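Local structure of iron-regulated outer membrane protein (Neisseria meningitidis, 4B7O) at residues 104-116 against 626-638. The protein transports iron across the outer membrane as a TonB-dependent transporter, and may take up siderophores or act as a signalling receptor. Residues are numbered along the deposited sequence; the frame is centred on the assembly and turned at random.
Unlike the reference sequence in segment 626-638: Ala638 (reference Thr).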
ATOM      1  N   SER A 104      -6.417  11.083  -0.675  1.00 36.49           N
ATOM      2  CA  SER A 104      -7.597  11.037   0.202  1.00 45.73           C
ATOM      3  C   SER A 104      -7.763   9.676   0.871  1.00 43.03           C
ATOM      4  O   SER A 104      -8.296   9.626   1.978  1.00 41.22           O
ATOM      5  CB  SER A 104      -8.901  11.316  -0.568  1.00 41.91           C
ATOM      6  OG  SER A 104      -9.090  12.716  -0.754  1.00 44.32           O
ATOM      7  N   GLN A 105      -7.318   8.609   0.183  1.00 41.29           N
ATOM      8  CA  GLN A 105      -7.531   7.181   0.588  1.00 40.32           C
ATOM      9  C   GLN A 105      -6.503   6.638   1.579  1.00 42.26           C
ATOM     10  O   GLN A 105      -5.278   6.831   1.431  1.00 38.27           O
ATOM     11  CB  GLN A 105      -7.477   6.242  -0.633  1.00 31.70           C
ATOM     12  CG  GLN A 105      -8.599   6.463  -1.583  1.00 37.42           C
ATOM     13  CD  GLN A 105      -8.437   5.694  -2.868  1.00 41.26           C
ATOM     14  OE1 GLN A 105      -7.723   4.708  -2.934  1.00 43.85           O
ATOM     15  NE2 GLN A 105      -9.116   6.140  -3.895  1.00 41.03           N
ATOM     16  N   PHE A 106      -7.028   5.924   2.562  1.00 42.37           N
ATOM     17  CA  PHE A 106      -6.241   5.185   3.526  1.00 45.82           C
ATOM     18  C   PHE A 106      -6.494   3.738   3.280  1.00 44.34           C
ATOM     19  O   PHE A 106      -7.637   3.311   3.063  1.00 46.37           O
ATOM     20  CB  PHE A 106      -6.739   5.445   4.958  1.00 45.07           C
ATOM     21  CG  PHE A 106      -6.650   6.867   5.379  1.00 46.38           C
ATOM     22  CD1 PHE A 106      -5.468   7.356   5.911  1.00 49.23           C
ATOM     23  CD2 PHE A 106      -7.754   7.721   5.251  1.00 47.74           C
ATOM     24  CE1 PHE A 106      -5.360   8.669   6.334  1.00 49.33           C
ATOM     25  CE2 PHE A 106      -7.657   9.039   5.651  1.00 53.98           C
ATOM     26  CZ  PHE A 106      -6.453   9.515   6.197  1.00 55.05           C
ATOM     27  N   LEU A 107      -5.452   2.965   3.423  1.00 40.81           N
ATOM     28  CA  LEU A 107      -5.572   1.556   3.160  1.00 40.77           C
ATOM     29  C   LEU A 107      -5.378   0.714   4.452  1.00 38.69           C
ATOM     30  O   LEU A 107      -4.516   1.043   5.267  1.00 31.72           O
ATOM     31  CB  LEU A 107      -4.542   1.214   2.113  1.00 36.82           C
ATOM     32  CG  LEU A 107      -4.486  -0.290   1.907  1.00 43.40           C
ATOM     33  CD1 LEU A 107      -4.303  -0.619   0.419  1.00 40.64           C
ATOM     34  CD2 LEU A 107      -3.434  -0.940   2.794  1.00 41.14           C
ATOM     35  N   THR A 108      -6.214  -0.320   4.662  1.00 35.52           N
ATOM     36  CA  THR A 108      -5.959  -1.235   5.752  1.00 36.45           C
ATOM     37  C   THR A 108      -5.943  -2.670   5.291  1.00 34.71           C
ATOM     38  O   THR A 108      -6.614  -3.074   4.339  1.00 33.14           O
ATOM     39  CB  THR A 108      -6.928  -1.043   6.930  1.00 38.82           C
ATOM     40  OG1 THR A 108      -8.257  -1.275   6.481  1.00 37.83           O
ATOM     41  CG2 THR A 108      -6.833   0.364   7.428  1.00 38.87           C
ATOM     42  N   LEU A 109      -5.148  -3.425   5.985  1.00 33.67           N
ATOM     43  CA  LEU A 109      -4.910  -4.794   5.676  1.00 34.55           C
ATOM     44  C   LEU A 109      -5.084  -5.472   7.005  1.00 38.39           C
ATOM     45  O   LEU A 109      -4.366  -5.133   7.963  1.00 32.65           O
ATOM     46  CB  LEU A 109      -3.488  -4.945   5.191  1.00 37.43           C
ATOM     47  CG  LEU A 109      -3.025  -6.343   4.810  1.00 40.55           C
ATOM     48  CD1 LEU A 109      -3.929  -6.901   3.695  1.00 37.96           C
ATOM     49  CD2 LEU A 109      -1.561  -6.257   4.381  1.00 32.34           C
ATOM     50  N   ARG A 110      -6.088  -6.360   7.088  1.00 36.95           N
ATOM     51  CA  ARG A 110      -6.460  -6.957   8.369  1.00 35.99           C
ATOM     52  C   ARG A 110      -6.646  -5.915   9.433  1.00 36.68           C
ATOM     53  O   ARG A 110      -6.290  -6.133  10.579  1.00 36.66           O
ATOM     54  CB  ARG A 110      -5.378  -7.931   8.836  1.00 37.21           C
ATOM     55  CG  ARG A 110      -5.427  -9.286   8.150  1.00 35.23           C
ATOM     56  CD  ARG A 110      -4.186 -10.137   8.444  1.00 35.69           C
ATOM     57  NE  ARG A 110      -4.328 -11.461   7.785  1.00 34.31           N
ATOM     58  CZ  ARG A 110      -3.452 -12.443   7.847  1.00 29.85           C
ATOM     59  NH1 ARG A 110      -2.321 -12.282   8.531  1.00 26.99           N
ATOM     60  NH2 ARG A 110      -3.700 -13.585   7.200  1.00 31.46           N
ATOM     61  N   GLY A 111      -7.218  -4.781   9.049  1.00 39.53           N
ATOM     62  CA  GLY A 111      -7.430  -3.660   9.974  1.00 37.06           C
ATOM     63  C   GLY A 111      -6.204  -2.805  10.267  1.00 37.77           C
ATOM     64  O   GLY A 111      -6.303  -1.848  11.006  1.00 42.13           O
ATOM     65  N   MET A 112      -5.032  -3.144   9.738  1.00 36.79           N
ATOM     66  CA  MET A 112      -3.844  -2.369  10.096  1.00 36.39           C
ATOM     67  C   MET A 112      -3.596  -1.432   8.977  1.00 36.81           C
ATOM     68  O   MET A 112      -3.815  -1.807   7.805  1.00 36.29           O
ATOM     69  CB  MET A 112      -2.649  -3.252  10.319  1.00 35.74           C
ATOM     70  CG  MET A 112      -2.835  -4.276  11.409  1.00 36.28           C
ATOM     71  SD  MET A 112      -3.064  -3.514  13.035  1.00 43.06           S
ATOM     72  CE  MET A 112      -1.460  -2.835  13.338  1.00 45.48           C
ATOM     73  N   GLY A 113      -3.224  -0.197   9.315  1.00 35.10           N
ATOM     74  CA  GLY A 113      -3.143   0.866   8.287  1.00 36.24           C
ATOM     75  C   GLY A 113      -1.747   1.044   7.676  1.00 37.28           C
ATOM     76  O   GLY A 113      -0.798   0.297   8.013  1.00 38.87           O
ATOM     77  N   GLN A 114      -1.584   2.066   6.826  1.00 40.08           N
ATOM     78  CA  GLN A 114      -0.294   2.237   6.114  1.00 42.26           C
ATOM     79  C   GLN A 114       0.884   2.643   6.984  1.00 42.20           C
ATOM     80  O   GLN A 114       2.025   2.626   6.534  1.00 45.63           O
ATOM     81  CB  GLN A 114      -0.415   3.199   4.974  1.00 40.77           C
ATOM     82  CG  GLN A 114      -1.132   2.594   3.801  1.00 46.57           C
ATOM     83  CD  GLN A 114      -1.728   3.648   2.882  1.00 50.00           C
ATOM     84  OE1 GLN A 114      -2.588   4.464   3.294  1.00 50.59           O
ATOM     85  NE2 GLN A 114      -1.271   3.645   1.632  1.00 48.55           N
ATOM     86  N   ASN A 115       0.622   3.014   8.225  1.00 38.26           N
ATOM     87  CA  ASN A 115       1.708   3.116   9.155  1.00 43.54           C
ATOM     88  C   ASN A 115       2.464   1.765   9.307  1.00 43.47           C
ATOM     89  O   ASN A 115       3.641   1.753   9.626  1.00 49.17           O
ATOM     90  CB  ASN A 115       1.208   3.645  10.489  1.00 44.89           C
ATOM     91  CG  ASN A 115       2.239   3.512  11.589  1.00 53.47           C
ATOM     92  OD1 ASN A 115       3.175   4.301  11.678  1.00 61.56           O
ATOM     93  ND2 ASN A 115       2.075   2.506  12.427  1.00 55.07           N
ATOM     94  N   SER A 116       1.832   0.640   9.024  1.00 40.47           N
ATOM     95  CA  SER A 116       2.576  -0.631   9.138  1.00 45.10           C
ATOM     96  C   SER A 116       2.559  -1.420   7.848  1.00 42.07           C
ATOM     97  O   SER A 116       3.340  -2.367   7.709  1.00 42.51           O
ATOM     98  CB  SER A 116       2.039  -1.545  10.259  1.00 42.26           C
ATOM     99  OG  SER A 116       0.890  -1.005  10.901  1.00 50.12           O
ATOM    100  N   SER A 626      -2.572   6.497  18.945  1.00 45.33           N
ATOM    101  CA  SER A 626      -3.476   7.254  18.043  1.00 46.03           C
ATOM    102  C   SER A 626      -4.560   6.457  17.298  1.00 42.87           C
ATOM    103  O   SER A 626      -4.286   5.367  16.793  1.00 46.06           O
ATOM    104  CB  SER A 626      -2.624   7.969  16.992  1.00 40.83           C
ATOM    105  OG  SER A 626      -3.443   8.784  16.160  1.00 43.05           O
ATOM    106  N   ALA A 627      -5.738   7.059  17.145  1.00 42.98           N
ATOM    107  CA  ALA A 627      -6.842   6.479  16.357  1.00 44.52           C
ATOM    108  C   ALA A 627      -6.812   6.843  14.878  1.00 45.72           C
ATOM    109  O   ALA A 627      -7.767   6.591  14.142  1.00 47.02           O
ATOM    110  CB  ALA A 627      -8.169   6.899  16.932  1.00 40.99           C
ATOM    111  N   ASN A 628      -5.732   7.459  14.448  1.00 41.72           N
ATOM    112  CA  ASN A 628      -5.611   7.890  13.069  1.00 46.89           C
ATOM    113  C   ASN A 628      -5.662   6.657  12.138  1.00 46.37           C
ATOM    114  O   ASN A 628      -5.007   5.637  12.438  1.00 47.33           O
ATOM    115  CB  ASN A 628      -4.286   8.660  12.880  1.00 42.86           C
ATOM    116  CG  ASN A 628      -4.342  10.080  13.413  1.00 48.24           C
ATOM    117  OD1 ASN A 628      -5.334  10.539  14.020  1.00 51.57           O
ATOM    118  ND2 ASN A 628      -3.276  10.789  13.187  1.00 46.76           N
ATOM    119  N   PRO A 629      -6.413   6.746  11.007  1.00 47.23           N
ATOM    120  CA  PRO A 629      -6.584   5.620  10.061  1.00 46.34           C
ATOM    121  C   PRO A 629      -5.262   5.034   9.563  1.00 45.71           C
ATOM    122  O   PRO A 629      -5.227   3.887   9.123  1.00 44.97           O
ATOM    123  CB  PRO A 629      -7.357   6.239   8.869  1.00 43.42           C
ATOM    124  CG  PRO A 629      -7.482   7.726   9.134  1.00 43.30           C
ATOM    125  CD  PRO A 629      -7.266   7.899  10.626  1.00 50.79           C
ATOM    126  N   GLU A 630      -4.223   5.855   9.565  1.00 42.22           N
ATOM    127  CA  GLU A 630      -2.852   5.457   9.297  1.00 43.96           C
ATOM    128  C   GLU A 630      -2.472   4.167  10.098  1.00 44.49           C
ATOM    129  O   GLU A 630      -1.848   3.262   9.562  1.00 36.36           O
ATOM    130  CB  GLU A 630      -1.962   6.624   9.735  1.00 43.24           C
ATOM    131  CG  GLU A 630      -0.512   6.533   9.307  1.00 45.62           C
ATOM    132  CD  GLU A 630       0.400   7.401  10.163  1.00 56.56           C
ATOM    133  OE1 GLU A 630      -0.057   8.489  10.653  1.00 51.04           O
ATOM    134  OE2 GLU A 630       1.589   6.981  10.354  1.00 63.80           O
ATOM    135  N   PHE A 631      -2.834   4.138  11.387  1.00 44.14           N
ATOM    136  CA  PHE A 631      -2.607   2.979  12.261  1.00 47.41           C
ATOM    137  C   PHE A 631      -3.563   1.839  11.972  1.00 42.46           C
ATOM    138  O   PHE A 631      -3.188   0.679  12.019  1.00 43.61           O
ATOM    139  CB  PHE A 631      -2.656   3.394  13.736  1.00 41.24           C
ATOM    140  CG  PHE A 631      -1.629   4.432  14.049  1.00 46.28           C
ATOM    141  CD1 PHE A 631      -0.292   4.054  14.170  1.00 41.06           C
ATOM    142  CD2 PHE A 631      -1.974   5.810  14.084  1.00 47.72           C
ATOM    143  CE1 PHE A 631       0.676   4.985  14.396  1.00 41.89           C
ATOM    144  CE2 PHE A 631      -0.992   6.778  14.287  1.00 45.10           C
ATOM    145  CZ  PHE A 631       0.338   6.353  14.436  1.00 48.40           C
ATOM    146  N   GLY A 632      -4.805   2.173  11.700  1.00 43.77           N
ATOM    147  CA  GLY A 632      -5.724   1.153  11.281  1.00 46.99           C
ATOM    148  C   GLY A 632      -7.096   1.581  11.657  1.00 42.74           C
ATOM    149  O   GLY A 632      -7.261   2.704  12.150  1.00 47.97           O
ATOM    150  N   ALA A 633      -8.057   0.689  11.398  1.00 39.45           N
ATOM    151  CA  ALA A 633      -9.459   0.867  11.747  1.00 40.85           C
ATOM    152  C   ALA A 633     -10.038  -0.502  12.110  1.00 42.69           C
ATOM    153  O   ALA A 633      -9.595  -1.539  11.553  1.00 39.63           O
ATOM    154  CB  ALA A 633     -10.228   1.424  10.558  1.00 36.58           C
ATOM    155  N   GLN A 634     -11.011  -0.499  13.030  1.00 35.04           N
ATOM    156  CA  GLN A 634     -11.950  -1.636  13.177  1.00 35.34           C
ATOM    157  C   GLN A 634     -13.017  -1.737  12.046  1.00 38.80           C
ATOM    158  O   GLN A 634     -14.087  -1.112  12.123  1.00 37.38           O
ATOM    159  CB  GLN A 634     -12.682  -1.559  14.525  1.00 36.36           C
ATOM    160  CG  GLN A 634     -13.627  -2.751  14.810  1.00 37.47           C
ATOM    161  CD  GLN A 634     -12.876  -4.086  14.831  1.00 39.71           C
ATOM    162  OE1 GLN A 634     -12.839  -4.846  13.820  1.00 36.56           O
ATOM    163  NE2 GLN A 634     -12.241  -4.365  15.963  1.00 37.18           N
ATOM    164  N   VAL A 635     -12.704  -2.501  11.001  1.00 36.32           N
ATOM    165  CA  VAL A 635     -13.556  -2.681   9.830  1.00 32.78           C
ATOM    166  C   VAL A 635     -14.604  -3.736  10.232  1.00 35.71           C
ATOM    167  O   VAL A 635     -14.370  -4.578  11.131  1.00 39.11           O
ATOM    168  CB  VAL A 635     -12.701  -3.082   8.596  1.00 34.38           C
ATOM    169  CG1 VAL A 635     -13.528  -3.142   7.313  1.00 38.91           C
ATOM    170  CG2 VAL A 635     -11.612  -2.034   8.367  1.00 37.78           C
ATOM    171  N   GLY A 636     -15.780  -3.662   9.626  1.00 32.12           N
ATOM    172  CA  GLY A 636     -16.852  -4.593   9.948  1.00 34.23           C
ATOM    173  C   GLY A 636     -16.545  -5.821   9.125  1.00 36.26           C
ATOM    174  O   GLY A 636     -15.708  -5.791   8.228  1.00 36.13           O
ATOM    175  N   ARG A 637     -17.167  -6.931   9.445  1.00 37.80           N
ATOM    176  CA  ARG A 637     -16.862  -8.144   8.705  1.00 35.48           C
ATOM    177  C   ARG A 637     -17.133  -7.895   7.226  1.00 33.86           C
ATOM    178  O   ARG A 637     -18.211  -7.420   6.868  1.00 35.09           O
ATOM    179  CB  ARG A 637     -17.774  -9.262   9.197  1.00 32.72           C
ATOM    180  CG  ARG A 637     -17.364 -10.641   8.702  1.00 35.27           C
ATOM    181  CD  ARG A 637     -17.817 -11.667   9.702  1.00 34.09           C
ATOM    182  NE  ARG A 637     -19.207 -11.964   9.471  1.00 43.25           N
ATOM    183  CZ  ARG A 637     -20.002 -12.501  10.375  1.00 48.77           C
ATOM    184  NH1 ARG A 637     -19.550 -12.781  11.584  1.00 55.05           N
ATOM    185  NH2 ARG A 637     -21.251 -12.725  10.070  1.00 47.50           N
ATOM    186  N   ALA A 638     -16.200  -8.271   6.362  1.00 28.91           N
ATOM    187  CA  ALA A 638     -16.344  -7.959   4.993  1.00 33.66           C
ATOM    188  C   ALA A 638     -16.599  -9.209   4.187  1.00 33.20           C
ATOM    189  O   ALA A 638     -15.872 -10.172   4.345  1.00 35.65           O
ATOM    190  CB  ALA A 638     -15.088  -7.204   4.498  1.00 33.11           C
TER
HETATM  191  O   HOH W   1      -0.760   0.547  11.712  1.00 46.17           O
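Pro629 points CG at the centre of one face of the Phe106 ring, with CG 3.5 Å from the centroid of the aromatic ring and only 8° off its normal, a textbook CH-pi contact. Two residues on, within strand 107-109, Thr108 points to the same side and sends CG2 to the CA of Gly632, while its OG1, 3.9 Å from Val635 CG2, finds its polar partner in Ser723.

Beyond these side chains the backbones take over. The type I' turn from Leu109 to Met112 presents Gly111 O to Ala633 N (3.1 Å), and the CA of Gly632 leans on the same oxygen. Gly113 N then bonds to Phe631 O at 2.8 Å; these two bonds flank Met112 and Gly632 and make a single beta bridge. Here the two chains run close together, the CA atoms of Gly113 and Gly632 coming within 4.0 Å of each other.

At the far end Asn115 N donates a nearly straight bond to Glu630 O (2.8 Å). The Asn115 side chain, its CG anti to the backbone N (chi1 168°), enters between two neighbours: CB rests 3.4 Å from Glu630 OE2, and the amide lies against the CD1-CE1 side of Phe631, the planes 52° apart. Phe616 and Ala567, on barrel strands, also touch Phe631.

In this way a buried plug hairpin is joined to the loop between barrel strands 603-618 and 638-647, an inward-folded loop meeting the plug inside the barrel, as in the TonB-dependent receptor fold.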